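Side-chain contacts in 6-phosphogluconate dehydratase (Shewanella oneidensis, PDB 2GP4), which dehydrates 6-phosphogluconate to 2-keto-3-deoxy-6-phosphogluconate in the Entner-Doudoroff pathway, and belongs to the iron-sulfur dihydroxy-acid dehydratase family: residues A[31-36]-A[302-307]; A[41-46]-A[184-189]; A[253-258]-A[263-268]; A[364-369]-A[424-429]. All coordinates share one frame; numbering follows the deposited sequence.

Overall arrangement
All four contacts lie in the largely helical N-terminal part of the enzyme or at its border. Interactions 1 and 2 share the long helix 23-51; their centres are about 14 Å apart, and Val302 packs on Leu186 between them. Along the chain, interactions 2 and 3 are both nested within the loop closed by interaction 1, and interaction 4 follows. Interaction 3 touches interaction 1 through Met257 and interaction 4 through Phe266, whose ring meets His368. A chain of packing thus runs from interaction 2 to interaction 4, whose centres are about 37 Å apart on opposite sides of the chain's centre, tying the N-terminal helix to the helical body.

Interaction 1 (A[31-36]-A[302-307]); sequences RIIARS and VNEKSI
At the first turn of helix 304-316, Glu304 lies against Ile33 of the long N-terminal helix 23-51. The CA atoms of Ile33 and Glu304 are 6.3 Å apart, and their side chains cross at about a right angle. CG1 of Ile33 does most of the touching, 3.7 Å from CB of Glu304 and equally close to its CG. A bend at chi2 (98°) carries the glutamate's chain across CG1 of Ile33, while Ile32 adds a looser contact, its CG2 4.3 Å from CG of Glu304. The carboxylate is bound to the neighbouring helix through water: one molecule donates to OE2 of Glu304 at 2.7 Å and to the backbone O of Ile33.

Glu304 follows directly on the N-cap residue Asn303, which forms a capping box with Ser306. OD1 of Asn303 accepts from N of Ser306 at 3.0 Å, the donor standing above the amide carbonyl plane, and more weakly from N of Lys305; in return, N of Asn303 donates to OG of Ser306 at 2.8 Å. On helix 23-51, O of Ile32 is gripped from opposite faces of its carbonyl plane by N and OG of Ser36, OG lying 2.7 Å away. Flanking this contact, Arg31 and Arg35 form salt bridges with Asp342, and Arg31 forms another with Glu345.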
loop_
_atom_site.group_PDB
_atom_site.type_symbol
_atom_site.label_atom_id
_atom_site.label_comp_id
_atom_site.label_asym_id
_atom_site.label_seq_id
_atom_site.Cartn_x
_atom_site.Cartn_y
_atom_site.Cartn_z
ATOM N N ARG A 31 19.184 8.346 2.359
ATOM C CA ARG A 31 19.064 7.914 3.749
ATOM C C ARG A 31 18.734 6.426 3.821
ATOM O O ARG A 31 19.290 5.705 4.652
ATOM C CB ARG A 31 18.001 8.730 4.485
ATOM C CG ARG A 31 17.866 8.378 5.966
ATOM C CD ARG A 31 16.980 9.374 6.701
ATOM N NE ARG A 31 15.613 9.367 6.173
ATOM C CZ ARG A 31 14.664 10.229 6.515
ATOM N NH1 ARG A 31 14.917 11.196 7.389
ATOM N NH2 ARG A 31 13.460 10.122 5.977
ATOM N N ILE A 32 17.835 5.987 2.941
ATOM C CA ILE A 32 17.407 4.594 2.869
ATOM C C ILE A 32 18.553 3.699 2.381
ATOM O O ILE A 32 18.764 2.609 2.921
ATOM C CB ILE A 32 16.131 4.434 1.992
ATOM C CG1 ILE A 32 14.934 5.124 2.666
ATOM C CG2 ILE A 32 15.806 2.970 1.760
ATOM C CD1 ILE A 32 13.781 5.444 1.733
ATOM N N ILE A 33 19.299 4.172 1.381
ATOM C CA ILE A 33 20.462 3.454 0.874
ATOM C C ILE A 33 21.483 3.243 1.994
ATOM O O ILE A 33 22.004 2.134 2.162
ATOM C CB ILE A 33 21.118 4.191 -0.324
ATOM C CG1 ILE A 33 20.185 4.171 -1.545
ATOM C CG2 ILE A 33 22.512 3.603 -0.657
ATOM C CD1 ILE A 33 20.577 5.148 -2.647
ATOM N N ALA A 34 21.749 4.304 2.759
ATOM C CA ALA A 34 22.716 4.259 3.859
ATOM C C ALA A 34 22.275 3.287 4.937
ATOM O O ALA A 34 23.071 2.493 5.437
ATOM C CB ALA A 34 22.926 5.652 4.457
ATOM N N ARG A 35 20.995 3.350 5.277
ATOM C CA ARG A 35 20.445 2.551 6.360
ATOM C C ARG A 35 20.319 1.081 5.969
ATOM O O ARG A 35 20.337 0.216 6.829
ATOM C CB ARG A 35 19.087 3.115 6.773
ATOM C CG ARG A 35 18.514 2.542 8.052
ATOM C CD ARG A 35 17.304 3.342 8.469
ATOM N NE ARG A 35 16.339 3.415 7.382
ATOM C CZ ARG A 35 15.650 4.499 7.049
ATOM N NH1 ARG A 35 15.811 5.638 7.709
ATOM N NH2 ARG A 35 14.804 4.440 6.037
ATOM N N SER A 36 20.192 0.817 4.672
ATOM C CA SER A 36 20.044 -0.542 4.149
ATOM C C SER A 36 21.375 -1.153 3.700
ATOM O O SER A 36 21.420 -2.322 3.308
ATOM C CB SER A 36 19.053 -0.561 2.980
ATOM O OG SER A 36 17.829 0.065 3.323
ATOM N N VAL A 302 13.534 -4.627 -7.840
ATOM C CA VAL A 302 13.188 -4.058 -6.550
ATOM C C VAL A 302 14.491 -3.568 -5.913
ATOM O O VAL A 302 15.389 -4.361 -5.614
ATOM C CB VAL A 302 12.457 -5.072 -5.634
ATOM C CG1 VAL A 302 12.237 -4.488 -4.250
ATOM C CG2 VAL A 302 11.119 -5.512 -6.262
ATOM N N ASN A 303 14.591 -2.252 -5.752
ATOM C CA ASN A 303 15.755 -1.612 -5.145
ATOM C C ASN A 303 15.303 -0.344 -4.441
ATOM O O ASN A 303 14.114 -0.024 -4.468
ATOM C CB ASN A 303 16.847 -1.310 -6.185
ATOM C CG ASN A 303 16.370 -0.378 -7.287
ATOM O OD1 ASN A 303 16.006 0.771 -7.037
ATOM N ND2 ASN A 303 16.379 -0.868 -8.514
ATOM N N GLU A 304 16.241 0.369 -3.824
ATOM C CA GLU A 304 15.932 1.569 -3.053
ATOM C C GLU A 304 15.184 2.629 -3.868
ATOM O O GLU A 304 14.198 3.197 -3.393
ATOM C CB GLU A 304 17.198 2.158 -2.427
ATOM C CG GLU A 304 17.977 1.191 -1.519
ATOM C CD GLU A 304 19.162 0.507 -2.209
ATOM O OE1 GLU A 304 19.044 0.098 -3.381
ATOM O OE2 GLU A 304 20.222 0.371 -1.561
ATOM N N LYS A 305 15.640 2.872 -5.095
ATOM C CA LYS A 305 15.023 3.876 -5.964
ATOM C C LYS A 305 13.609 3.481 -6.385
ATOM O O LYS A 305 12.711 4.330 -6.438
ATOM C CB LYS A 305 15.869 4.110 -7.213
ATOM C CG LYS A 305 17.178 4.833 -6.970
ATOM C CD LYS A 305 18.056 4.745 -8.195
ATOM C CE LYS A 305 19.489 5.121 -7.877
ATOM N NZ LYS A 305 19.666 6.598 -7.757
ATOM N N SER A 306 13.419 2.198 -6.694
ATOM C CA SER A 306 12.121 1.726 -7.172
ATOM C C SER A 306 11.114 1.651 -6.025
ATOM O O SER A 306 9.928 1.910 -6.221
ATOM C CB SER A 306 12.244 0.396 -7.925
ATOM O OG SER A 306 12.807 -0.617 -7.114
ATOM N N ILE A 307 11.603 1.323 -4.831
ATOM C CA ILE A 307 10.799 1.388 -3.610
ATOM C C ILE A 307 10.337 2.820 -3.322
ATOM O O ILE A 307 9.144 3.062 -3.087
ATOM C CB ILE A 307 11.549 0.776 -2.395
ATOM C CG1 ILE A 307 11.576 -0.756 -2.501
ATOM C CG2 ILE A 307 10.919 1.211 -1.063
ATOM C CD1 ILE A 307 10.196 -1.427 -2.488
HETATM O O HOH W 1 21.869 0.099 0.537
#

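Interaction 2 (A[41-46]-A[184-189]); sequences EAYLAA and GALSFG
Tyr43 reaches from helix 23-51 to the last part of helix 179-186, where its hydroxyl meets the backbone of Leu186 at the start of a type I beta turn, Leu186 to Gly189. The contact therefore joins the N-terminal helix to this turn. The ring of Tyr43 leaves its helix on the side opposite the backbone N (chi1 180°), and OH, at the tip of the ring, makes the contact. The carbonyl oxygen of Leu186 sits at the ring's edge, in the plane of the ring, rather than over a face. Tyr43 OH donates to Leu186 O at 2.6 Å; seen from the acceptor, the hydroxyl lies in the carbonyl plane, on a lone pair, with a C=O...O angle of 125°. The same oxygen also accepts a weak bond from N of Gly189 within the turn.

The backbone of Leu186 sets its CB 3.5 Å from Tyr43 OH, and the side-chain torsions, with CG beside the backbone N (chi1 -64°), bring CD2 to 3.7 Å from the same OH, so aliphatic carbon borders the buried hydroxyl next to its polar partner. Gly189, whose backbone is also hydrogen-bonded to Gly299, closes in from the far end of the turn. On helix 23-51, the C-terminal tail of the chain is met by Ala42 at Asp625, by Ala45 at Tyr628, and by Ala46 at both Ile624 and Tyr628. Across the contact, CA of Gly189 stands 3.5 Å from OH of Tyr43.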
loop_
_atom_site.group_PDB
_atom_site.type_symbol
_atom_site.label_atom_id
_atom_site.label_comp_id
_atom_site.label_asym_id
_atom_site.label_seq_id
_atom_site.Cartn_x
_atom_site.Cartn_y
_atom_site.Cartn_z
ATOM N N GLU A 41 23.491 -5.411 0.928
ATOM C CA GLU A 41 24.689 -6.129 0.481
ATOM C C GLU A 41 24.572 -7.634 0.712
ATOM O O GLU A 41 24.999 -8.427 -0.129
ATOM C CB GLU A 41 25.962 -5.569 1.133
ATOM C CG GLU A 41 26.559 -4.383 0.369
ATOM C CD GLU A 41 27.565 -3.554 1.181
ATOM O OE1 GLU A 41 27.698 -3.771 2.410
ATOM O OE2 GLU A 41 28.218 -2.667 0.578
ATOM N N ALA A 42 23.967 -8.016 1.835
ATOM C CA ALA A 42 23.810 -9.425 2.191
ATOM C C ALA A 42 22.752 -10.109 1.327
ATOM O O ALA A 42 22.920 -11.267 0.926
ATOM C CB ALA A 42 23.490 -9.582 3.680
ATOM N N TYR A 43 21.673 -9.381 1.040
ATOM C CA TYR A 43 20.634 -9.863 0.145
ATOM C C TYR A 43 21.209 -10.166 -1.238
ATOM O O TYR A 43 21.041 -11.274 -1.756
ATOM C CB TYR A 43 19.470 -8.863 0.052
ATOM C CG TYR A 43 18.358 -9.313 -0.871
ATOM C CD1 TYR A 43 17.540 -10.390 -0.530
ATOM C CD2 TYR A 43 18.140 -8.678 -2.094
ATOM C CE1 TYR A 43 16.525 -10.815 -1.368
ATOM C CE2 TYR A 43 17.116 -9.098 -2.947
ATOM C CZ TYR A 43 16.313 -10.168 -2.571
ATOM O OH TYR A 43 15.309 -10.605 -3.397
ATOM N N LEU A 44 21.898 -9.192 -1.827
ATOM C CA LEU A 44 22.500 -9.383 -3.157
ATOM C C LEU A 44 23.601 -10.448 -3.190
ATOM O O LEU A 44 23.773 -11.124 -4.199
ATOM C CB LEU A 44 23.001 -8.056 -3.740
ATOM C CG LEU A 44 21.955 -6.943 -3.896
ATOM C CD1 LEU A 44 22.608 -5.658 -4.384
ATOM C CD2 LEU A 44 20.807 -7.361 -4.823
ATOM N N ALA A 45 24.334 -10.599 -2.089
ATOM C CA ALA A 45 25.328 -11.672 -1.966
ATOM C C ALA A 45 24.665 -13.052 -1.993
ATOM O O ALA A 45 25.142 -13.962 -2.675
ATOM C CB ALA A 45 26.161 -11.499 -0.698
ATOM N N ALA A 46 23.557 -13.191 -1.264
ATOM C CA ALA A 46 22.796 -14.440 -1.225
ATOM C C ALA A 46 22.192 -14.770 -2.586
ATOM O O ALA A 46 22.239 -15.923 -3.024
ATOM C CB ALA A 46 21.717 -14.369 -0.169
ATOM N N GLY A 184 7.151 -13.249 -1.286
ATOM C CA GLY A 184 7.559 -14.618 -1.594
ATOM C C GLY A 184 8.528 -14.673 -2.757
ATOM O O GLY A 184 9.503 -15.422 -2.727
ATOM N N ALA A 185 8.256 -13.870 -3.784
ATOM C CA ALA A 185 9.099 -13.806 -4.972
ATOM C C ALA A 185 10.520 -13.345 -4.640
ATOM O O ALA A 185 11.487 -13.885 -5.178
ATOM C CB ALA A 185 8.484 -12.898 -6.008
ATOM N N LEU A 186 10.650 -12.361 -3.751
ATOM C CA LEU A 186 11.974 -11.853 -3.383
ATOM C C LEU A 186 12.862 -12.877 -2.658
ATOM O O LEU A 186 14.082 -12.703 -2.593
ATOM C CB LEU A 186 11.868 -10.536 -2.610
ATOM C CG LEU A 186 11.275 -9.373 -3.419
ATOM C CD1 LEU A 186 10.753 -8.279 -2.491
ATOM C CD2 LEU A 186 12.267 -8.816 -4.452
ATOM N N SER A 187 12.260 -13.946 -2.137
ATOM C CA SER A 187 13.031 -15.090 -1.647
ATOM C C SER A 187 13.788 -15.773 -2.785
ATOM O O SER A 187 14.811 -16.417 -2.564
ATOM C CB SER A 187 12.130 -16.100 -0.938
ATOM O OG SER A 187 12.082 -15.844 0.451
ATOM N N PHE A 188 13.262 -15.629 -3.999
ATOM C CA PHE A 188 13.879 -16.188 -5.195
ATOM C C PHE A 188 14.305 -15.044 -6.100
ATOM O O PHE A 188 14.125 -15.088 -7.317
ATOM C CB PHE A 188 12.903 -17.143 -5.884
ATOM C CG PHE A 188 12.599 -18.370 -5.067
ATOM C CD1 PHE A 188 11.720 -18.308 -3.987
ATOM C CD2 PHE A 188 13.219 -19.581 -5.355
ATOM C CE1 PHE A 188 11.454 -19.431 -3.220
ATOM C CE2 PHE A 188 12.957 -20.713 -4.591
ATOM C CZ PHE A 188 12.068 -20.638 -3.524
ATOM N N GLY A 189 14.892 -14.026 -5.469
ATOM C CA GLY A 189 15.227 -12.764 -6.107
ATOM C C GLY A 189 16.185 -12.818 -7.276
ATOM O O GLY A 189 16.309 -11.841 -8.013
#

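Interaction 3 (A[253-258]-A[263-268])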
loop_
_atom_site.group_PDB
_atom_site.type_symbol
_atom_site.label_atom_id
_atom_site.label_comp_id
_atom_site.label_asym_id
_atom_site.label_seq_id
_atom_site.Cartn_x
_atom_site.Cartn_y
_atom_site.Cartn_z
HETATM N N MSE A 253 1.186 0.280 -7.836
HETATM C CA MSE A 253 2.526 0.133 -7.277
HETATM C C MSE A 253 3.426 -0.670 -8.217
HETATM O O MSE A 253 4.574 -0.300 -8.443
HETATM C CB MSE A 253 2.472 -0.521 -5.886
HETATM C CG MSE A 253 3.799 -0.490 -5.113
HETATM SE SE MSE A 253 4.039 -1.912 -3.760
HETATM C CE MSE A 253 3.710 -3.499 -4.865
ATOM N N LEU A 254 2.900 -1.758 -8.772
ATOM C CA LEU A 254 3.658 -2.595 -9.713
ATOM C C LEU A 254 4.026 -1.846 -10.995
ATOM O O LEU A 254 5.010 -2.186 -11.660
ATOM C CB LEU A 254 2.892 -3.879 -10.066
ATOM C CG LEU A 254 2.660 -4.980 -9.025
ATOM C CD1 LEU A 254 3.962 -5.431 -8.356
ATOM C CD2 LEU A 254 1.647 -4.530 -7.989
ATOM N N GLU A 255 3.227 -0.834 -11.328
ATOM C CA GLU A 255 3.442 -0.008 -12.510
ATOM C C GLU A 255 4.653 0.918 -12.354
ATOM O O GLU A 255 5.532 0.925 -13.214
ATOM C CB GLU A 255 2.180 0.804 -12.821
ATOM C CG GLU A 255 2.205 1.543 -14.149
ATOM C CD GLU A 255 1.738 0.699 -15.323
ATOM O OE1 GLU A 255 2.103 1.041 -16.465
ATOM O OE2 GLU A 255 1.004 -0.292 -15.120
ATOM N N VAL A 256 4.696 1.685 -11.263
ATOM C CA VAL A 256 5.792 2.634 -11.012
ATOM C C VAL A 256 7.114 1.949 -10.687
ATOM O O VAL A 256 8.185 2.504 -10.926
ATOM C CB VAL A 256 5.470 3.651 -9.880
ATOM C CG1 VAL A 256 4.630 4.779 -10.405
ATOM C CG2 VAL A 256 4.801 2.966 -8.690
HETATM N N MSE A 257 7.021 0.745 -10.134
HETATM C CA MSE A 257 8.187 -0.041 -9.764
HETATM C C MSE A 257 8.686 -0.903 -10.924
HETATM O O MSE A 257 9.651 -1.648 -10.780
HETATM C CB MSE A 257 7.868 -0.904 -8.548
HETATM C CG MSE A 257 7.644 -0.104 -7.277
HETATM SE SE MSE A 257 7.335 -1.236 -5.725
HETATM C CE MSE A 257 8.964 -2.305 -5.819
ATOM N N GLY A 258 8.016 -0.791 -12.069
ATOM C CA GLY A 258 8.414 -1.485 -13.290
ATOM C C GLY A 258 8.376 -2.995 -13.176
ATOM O O GLY A 258 9.244 -3.684 -13.708
ATOM N N GLY A 263 1.291 0.025 -18.812
ATOM C CA GLY A 263 -0.123 0.147 -19.143
ATOM C C GLY A 263 -0.894 -1.155 -19.220
ATOM O O GLY A 263 -1.998 -1.187 -19.757
ATOM N N SER A 264 -0.332 -2.227 -18.673
ATOM C CA SER A 264 -0.962 -3.546 -18.761
ATOM C C SER A 264 -2.117 -3.786 -17.776
ATOM O O SER A 264 -2.962 -4.645 -18.020
ATOM C CB SER A 264 0.081 -4.655 -18.619
ATOM O OG SER A 264 0.654 -4.631 -17.326
ATOM N N SER A 265 -2.153 -3.036 -16.678
ATOM C CA SER A 265 -3.142 -3.271 -15.624
ATOM C C SER A 265 -4.534 -2.697 -15.908
ATOM O O SER A 265 -5.499 -3.033 -15.218
ATOM C CB SER A 265 -2.625 -2.783 -14.259
ATOM O OG SER A 265 -2.070 -1.484 -14.329
ATOM N N PHE A 266 -4.640 -1.855 -16.930
ATOM C CA PHE A 266 -5.892 -1.155 -17.215
ATOM C C PHE A 266 -6.635 -1.680 -18.427
ATOM O O PHE A 266 -7.671 -1.133 -18.804
ATOM C CB PHE A 266 -5.640 0.344 -17.362
ATOM C CG PHE A 266 -5.068 0.968 -16.137
ATOM C CD1 PHE A 266 -5.890 1.308 -15.068
ATOM C CD2 PHE A 266 -3.703 1.189 -16.035
ATOM C CE1 PHE A 266 -5.359 1.874 -13.927
ATOM C CE2 PHE A 266 -3.164 1.755 -14.898
ATOM C CZ PHE A 266 -3.996 2.100 -13.841
ATOM N N VAL A 267 -6.105 -2.733 -19.036
ATOM C CA VAL A 267 -6.765 -3.371 -20.163
ATOM C C VAL A 267 -7.872 -4.269 -19.622
ATOM O O VAL A 267 -7.662 -5.027 -18.671
ATOM C CB VAL A 267 -5.771 -4.182 -21.028
ATOM C CG1 VAL A 267 -6.450 -4.713 -22.280
ATOM C CG2 VAL A 267 -4.581 -3.320 -21.408
ATOM N N ASN A 268 -9.056 -4.150 -20.217
ATOM C CA ASN A 268 -10.206 -4.964 -19.849
ATOM C C ASN A 268 -9.857 -6.437 -20.050
ATOM O O ASN A 268 -9.143 -6.767 -21.000
ATOM C CB ASN A 268 -11.406 -4.570 -20.713
ATOM C CG ASN A 268 -12.726 -4.730 -19.992
ATOM O OD1 ASN A 268 -13.123 -3.870 -19.203
ATOM N ND2 ASN A 268 -13.423 -5.827 -20.268
#
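Glu255, in the last turn of helix 252-256, turns its buried carboxylate on the loop that leads to helix 272-287. OE1 accepts from the backbone N of Gly263 at 2.7 Å, with an almost straight N-H...O angle of 178°, and does so through its syn lone pair, on the side of the other oxygen. A bend at chi2 (86°) turns the carboxylate toward this N-H. OE2 is held differently: NE2 of Gln260 donates to it, and OG of Ser265 adds a weak bond at 3.4 Å. Both carboxylate oxygens thus have donors from the connection that follows the helix.

The helix itself ends in a Schellman motif at Gly258, whose N bonds back to O of Glu255 at 3.2 Å, so the same glutamate bonds to the chain beyond the helix through both its backbone O and its side chain. Nearby, Ser264 is satisfied elsewhere: its OG bonds to O of Leu261 and its O accepts from Arg274. Met373 of helix 372-383 packs on Glu255 as well. With a backbone N-H, a side-chain amide and a hydroxyl gathered round it, the carboxylate would probably be able to stay ionised despite its burial while linking the helix to N of Gly263 and, weakly, to OG of Ser265.

Interaction 4 (A[364-369]-A[424-429]); sequences INHFHA and TEVLTS
Helix 364-370 packs against the segment 424-429, which lies between strands 411-416 and 440-445, with Val426 set against His366 and Phe367. From CB, which points toward the helix, Val426 divides into two methyls with separate tasks. CG1 meets the helix backbone, 3.8 Å from CA of Phe367, and touches CB of that residue more loosely. CG2 sits over a face of the His366 imidazole, 3.6 Å above its plane and displaced toward the rim. This is a CH-pi contact: CG2 is 3.9 Å from the ring centroid, 21° off the normal, with CE1 of His366 the closest ring atom. The histidine's CG, trans to its backbone N (chi1 -164°), carries the ring out to the valine.

Next along the chain, Leu427 sends CD1 to CE1 of Phe367 at 3.7 Å, an oblique approach, while CD2 comes 4.0 Å from O of Phe367. The contact joins segments of the family's N-terminal and C-terminal sequence ranges. Helix 372-383 extends it, with Met373 against Phe367 and with Phe375 and Leu376 against Leu427, while the backbone of Val426 is hydrogen-bonded to Arg355. Across the two segments, methyls meet CE1 of Phe367 and the imidazole face of His366, so cohesion rests on dispersion, the CH-pi contact and burial of apolar surface.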
loop_
_atom_site.group_PDB
_atom_site.type_symbol
_atom_site.label_atom_id
_atom_site.label_comp_id
_atom_site.label_asym_id
_atom_site.label_seq_id
_atom_site.Cartn_x
_atom_site.Cartn_y
_atom_site.Cartn_z
ATOM N N ILE A 364 -11.409 3.607 -11.309
ATOM C CA ILE A 364 -10.096 3.408 -11.914
ATOM C C ILE A 364 -10.112 3.624 -13.438
ATOM O O ILE A 364 -9.198 4.240 -13.979
ATOM C CB ILE A 364 -9.465 2.030 -11.500
ATOM C CG1 ILE A 364 -7.958 1.995 -11.779
ATOM C CG2 ILE A 364 -10.175 0.849 -12.153
ATOM C CD1 ILE A 364 -7.115 2.642 -10.695
ATOM N N ASN A 365 -11.161 3.145 -14.109
ATOM C CA ASN A 365 -11.320 3.329 -15.557
ATOM C C ASN A 365 -11.474 4.799 -15.961
ATOM O O ASN A 365 -10.988 5.210 -17.018
ATOM C CB ASN A 365 -12.500 2.503 -16.083
ATOM C CG ASN A 365 -12.290 1.004 -15.903
ATOM O OD1 ASN A 365 -11.393 0.408 -16.510
ATOM N ND2 ASN A 365 -13.121 0.387 -15.069
ATOM N N HIS A 366 -12.149 5.572 -15.106
ATOM C CA HIS A 366 -12.301 7.019 -15.262
ATOM C C HIS A 366 -10.938 7.698 -15.100
ATOM O O HIS A 366 -10.594 8.611 -15.857
ATOM C CB HIS A 366 -13.273 7.551 -14.200
ATOM C CG HIS A 366 -13.800 8.929 -14.473
ATOM N ND1 HIS A 366 -13.084 9.887 -15.160
ATOM C CD2 HIS A 366 -14.968 9.517 -14.119
ATOM C CE1 HIS A 366 -13.794 10.998 -15.232
ATOM N NE2 HIS A 366 -14.940 10.800 -14.609
ATOM N N PHE A 367 -10.181 7.248 -14.101
ATOM C CA PHE A 367 -8.812 7.698 -13.875
ATOM C C PHE A 367 -7.950 7.462 -15.114
ATOM O O PHE A 367 -7.208 8.351 -15.541
ATOM C CB PHE A 367 -8.216 6.991 -12.649
ATOM C CG PHE A 367 -6.731 7.154 -12.505
ATOM C CD1 PHE A 367 -6.183 8.360 -12.086
ATOM C CD2 PHE A 367 -5.876 6.090 -12.771
ATOM C CE1 PHE A 367 -4.805 8.509 -11.945
ATOM C CE2 PHE A 367 -4.495 6.231 -12.633
ATOM C CZ PHE A 367 -3.962 7.443 -12.216
ATOM N N HIS A 368 -8.071 6.265 -15.688
ATOM C CA HIS A 368 -7.288 5.869 -16.851
ATOM C C HIS A 368 -7.661 6.664 -18.101
ATOM O O HIS A 368 -6.787 7.100 -18.839
ATOM C CB HIS A 368 -7.422 4.368 -17.102
ATOM C CG HIS A 368 -6.691 3.894 -18.318
ATOM N ND1 HIS A 368 -7.338 3.516 -19.474
ATOM C CD2 HIS A 368 -5.368 3.748 -18.562
ATOM C CE1 HIS A 368 -6.444 3.151 -20.375
ATOM N NE2 HIS A 368 -5.240 3.280 -19.846
ATOM N N ALA A 369 -8.958 6.854 -18.321
ATOM C CA ALA A 369 -9.451 7.641 -19.448
ATOM C C ALA A 369 -9.046 9.123 -19.380
ATOM O O ALA A 369 -8.905 9.778 -20.415
ATOM C CB ALA A 369 -10.962 7.496 -19.574
ATOM N N THR A 424 -9.543 17.355 -14.997
ATOM C CA THR A 424 -8.827 17.910 -13.844
ATOM C C THR A 424 -9.610 17.834 -12.525
ATOM O O THR A 424 -9.159 18.338 -11.494
ATOM C CB THR A 424 -8.365 19.368 -14.098
ATOM O OG1 THR A 424 -9.492 20.176 -14.469
ATOM C CG2 THR A 424 -7.307 19.420 -15.203
ATOM N N GLU A 425 -10.780 17.207 -12.557
ATOM C CA GLU A 425 -11.470 16.832 -11.328
ATOM C C GLU A 425 -11.047 15.439 -10.845
ATOM O O GLU A 425 -11.300 15.079 -9.700
ATOM C CB GLU A 425 -12.991 16.912 -11.503
ATOM C CG GLU A 425 -13.559 18.317 -11.336
ATOM C CD GLU A 425 -15.085 18.332 -11.273
ATOM O OE1 GLU A 425 -15.733 17.761 -12.182
ATOM O OE2 GLU A 425 -15.639 18.927 -10.315
ATOM N N VAL A 426 -10.395 14.669 -11.715
ATOM C CA VAL A 426 -9.971 13.308 -11.387
ATOM C C VAL A 426 -8.448 13.181 -11.379
ATOM O O VAL A 426 -7.873 12.547 -10.493
ATOM C CB VAL A 426 -10.571 12.271 -12.374
ATOM C CG1 VAL A 426 -10.021 10.875 -12.106
ATOM C CG2 VAL A 426 -12.090 12.274 -12.301
ATOM N N LEU A 427 -7.804 13.789 -12.372
ATOM C CA LEU A 427 -6.363 13.688 -12.545
ATOM C C LEU A 427 -5.766 15.043 -12.902
ATOM O O LEU A 427 -6.298 15.763 -13.750
ATOM C CB LEU A 427 -6.043 12.659 -13.626
ATOM C CG LEU A 427 -4.592 12.396 -14.027
ATOM C CD1 LEU A 427 -3.738 11.969 -12.853
ATOM C CD2 LEU A 427 -4.587 11.329 -15.102
ATOM N N THR A 428 -4.653 15.388 -12.262
ATOM C CA THR A 428 -4.101 16.720 -12.423
ATOM C C THR A 428 -2.579 16.737 -12.592
ATOM O O THR A 428 -1.892 15.767 -12.254
ATOM C CB THR A 428 -4.575 17.655 -11.276
ATOM O OG1 THR A 428 -4.475 19.021 -11.690
ATOM C CG2 THR A 428 -3.775 17.431 -10.011
ATOM N N SER A 429 -2.070 17.844 -13.126
ATOM C CA SER A 429 -0.633 18.057 -13.294
ATOM C C SER A 429 -0.021 18.505 -11.977
ATOM O O SER A 429 -0.739 18.997 -11.100
ATOM C CB SER A 429 -0.393 19.136 -14.343
ATOM O OG SER A 429 -0.930 20.364 -13.894
#